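Local coordinates for Lmo0181 protein (Listeria monocytogenes serovar 1/2a, PDB 5F7V) that binds the cyclic tetrasaccharide cycloalternan as the substrate-binding lipoprotein of an ABC transporter, probably delivering it for uptake across the cell membrane, at residues E181-A186 / H279-G284. Sequence-based numbering, arbitrary orientation.
With GLC (alpha-D-glucopyranose), chain B; GLC (alpha-D-glucopyranose), chain C.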
# COMPACT_ATOMS: atom_id res chain seq x y z
N GLU A 181 -1.73 8.11 -3.78
CA GLU A 181 -2.18 7.73 -5.12
C GLU A 181 -1.51 8.60 -6.17
O GLU A 181 -1.21 8.18 -7.29
CB GLU A 181 -3.69 7.86 -5.21
CG GLU A 181 -4.28 7.14 -6.42
CD GLU A 181 -4.30 5.63 -6.30
OE1 GLU A 181 -3.99 5.04 -5.22
OE2 GLU A 181 -4.68 5.00 -7.33
N PHE A 182 -1.31 9.86 -5.80
CA PHE A 182 -0.87 10.85 -6.80
C PHE A 182 0.55 10.67 -7.26
O PHE A 182 0.81 10.99 -8.41
CB PHE A 182 -1.03 12.24 -6.23
CG PHE A 182 -0.88 13.31 -7.28
CD1 PHE A 182 -1.77 13.35 -8.35
CD2 PHE A 182 0.15 14.22 -7.24
CE1 PHE A 182 -1.65 14.29 -9.34
CE2 PHE A 182 0.27 15.17 -8.24
CZ PHE A 182 -0.62 15.18 -9.29
N TYR A 183 1.46 10.16 -6.44
CA TYR A 183 2.81 10.03 -7.02
C TYR A 183 2.77 9.02 -8.17
O TYR A 183 3.53 9.13 -9.12
CB TYR A 183 3.91 9.72 -6.01
CG TYR A 183 3.90 8.38 -5.30
CD1 TYR A 183 4.44 7.26 -5.89
CD2 TYR A 183 3.37 8.22 -4.03
CE1 TYR A 183 4.49 6.04 -5.24
CE2 TYR A 183 3.41 7.03 -3.36
CZ TYR A 183 3.95 5.94 -3.98
OH TYR A 183 4.02 4.76 -3.30
N LYS A 184 1.90 8.02 -8.07
CA LYS A 184 1.67 7.08 -9.19
C LYS A 184 0.96 7.72 -10.37
O LYS A 184 1.39 7.58 -11.50
CB LYS A 184 0.90 5.90 -8.66
CG LYS A 184 0.47 4.92 -9.73
CD LYS A 184 -0.47 3.84 -9.24
CE LYS A 184 -1.82 4.36 -8.75
NZ LYS A 184 -2.60 3.27 -8.12
N VAL A 185 -0.17 8.38 -10.12
CA VAL A 185 -0.95 8.97 -11.21
C VAL A 185 -0.17 10.07 -11.92
O VAL A 185 -0.22 10.19 -13.14
CB VAL A 185 -2.35 9.42 -10.71
CG1 VAL A 185 -3.13 10.05 -11.83
CG2 VAL A 185 -3.10 8.20 -10.19
N ALA A 186 0.60 10.85 -11.15
CA ALA A 186 1.53 11.82 -11.79
C ALA A 186 2.51 11.13 -12.72
O ALA A 186 2.71 11.56 -13.86
CB ALA A 186 2.27 12.59 -10.72
N HIS A 279 1.84 1.07 -8.45
CA HIS A 279 2.34 1.11 -7.07
C HIS A 279 3.16 -0.12 -6.75
O HIS A 279 2.95 -1.21 -7.24
CB HIS A 279 1.16 1.17 -6.10
CG HIS A 279 0.71 2.56 -5.82
ND1 HIS A 279 -0.62 2.93 -5.84
CD2 HIS A 279 1.39 3.66 -5.43
CE1 HIS A 279 -0.72 4.19 -5.48
NE2 HIS A 279 0.48 4.65 -5.22
N PHE A 280 4.11 0.06 -5.84
CA PHE A 280 4.87 -1.00 -5.16
C PHE A 280 4.97 -0.61 -3.70
O PHE A 280 5.53 0.42 -3.35
CB PHE A 280 6.27 -1.15 -5.77
CG PHE A 280 7.05 -2.28 -5.16
CD1 PHE A 280 6.91 -3.57 -5.66
CD2 PHE A 280 7.85 -2.06 -4.05
CE1 PHE A 280 7.63 -4.61 -5.09
CE2 PHE A 280 8.53 -3.11 -3.46
CZ PHE A 280 8.41 -4.35 -4.00
N PHE A 281 4.42 -1.47 -2.88
CA PHE A 281 4.41 -1.27 -1.42
C PHE A 281 5.08 -2.46 -0.77
O PHE A 281 5.11 -3.54 -1.30
CB PHE A 281 2.97 -1.09 -0.94
CG PHE A 281 2.33 0.18 -1.42
CD1 PHE A 281 2.90 1.41 -1.09
CD2 PHE A 281 1.15 0.16 -2.12
CE1 PHE A 281 2.32 2.58 -1.53
CE2 PHE A 281 0.58 1.33 -2.57
CZ PHE A 281 1.15 2.54 -2.26
N ALA A 282 5.59 -2.25 0.43
CA ALA A 282 6.18 -3.32 1.21
C ALA A 282 6.06 -3.06 2.67
O ALA A 282 6.18 -1.91 3.09
CB ALA A 282 7.64 -3.54 0.88
N ASN A 283 5.78 -4.10 3.44
CA ASN A 283 5.81 -4.00 4.90
C ASN A 283 7.00 -4.74 5.46
O ASN A 283 7.38 -5.78 4.90
CB ASN A 283 4.53 -4.59 5.45
CG ASN A 283 3.32 -3.79 4.98
OD1 ASN A 283 3.33 -2.58 5.04
ND2 ASN A 283 2.26 -4.48 4.54
N GLY A 284 7.53 -4.22 6.54
CA GLY A 284 8.71 -4.77 7.21
C GLY A 284 8.48 -4.77 8.69
O GLY A 284 7.62 -4.05 9.20
C1 GLC B . -1.26 -1.42 2.33
C2 GLC B . 0.14 -1.98 2.40
C3 GLC B . 1.09 -0.93 2.95
C4 GLC B . 0.96 0.37 2.17
C5 GLC B . -0.49 0.85 2.18
C6 GLC B . -0.71 2.08 1.31
O2 GLC B . 0.12 -3.15 3.23
O3 GLC B . 2.41 -1.44 2.80
O4 GLC B . 1.74 1.36 2.84
O5 GLC B . -1.32 -0.19 1.62
O6 GLC B . -2.15 2.25 1.31
C1 GLC C . -2.54 3.60 1.03
C2 GLC C . -4.04 3.61 1.29
C3 GLC C . -4.73 2.64 0.33
C4 GLC C . -4.39 3.02 -1.10
C5 GLC C . -2.87 3.19 -1.29
C6 GLC C . -2.49 3.82 -2.64
O2 GLC C . -4.33 3.27 2.66
O3 GLC C . -6.14 2.75 0.57
O4 GLC C . -4.81 1.98 -2.00
O5 GLC C . -2.27 4.02 -0.30
O6 GLC C . -3.10 5.10 -2.73
O HOH W 1 4.91 2.69 -4.73
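The imidazole of H279 is wedged between K184 and F281, and this sandwich is the tight part of the contact between helix 179-187 and strand 278-287. K184 lays its aliphatic chain across one face of the ring, with CD 3.8 Å from the ring centroid in a CH-pi contact, while CZ of F281 overlaps the rim of the opposite face. The edge of the imidazole points at the face of Y183 in an offset edge-to-face pair, planes 77° apart, and a hydrogen bond from NE2 to the carbonyl of N180 fixes its rotation. A bend at chi3 (64°) carries K184 NZ back along its own helix to form a salt bridge with E181 OE2 (2.8 Å), approaching from above the carboxylate plane; E270 is a second salt-bridge partner. This lysine probably helps to hold E181 in place, whose other oxygen, OE1, accepts a hydrogen bond from O6 of the chain C glucose at 2.6 Å.

The last direct touch is Y183 OH on F281 CE1, 3.3 Å; past it the two segments diverge, and water and sugar fill in. Y183 OH donates to a water that also receives the backbone N-H of F280. The chain B glucose rests over a face of F281, its C6 4.0 Å above the plane, and N283 grips it by two bonds, OD1 accepting from O3 and ND2 donating to O2 at 2.8 Å. An aromatic ring against one sugar, with polar side chains (N283 on that sugar, E181 on its neighbour) taking the hydroxyls, is characteristic of the glycan pocket of periplasmic-binding-protein-like oligosaccharide receptors, here occupied by cycloalternan.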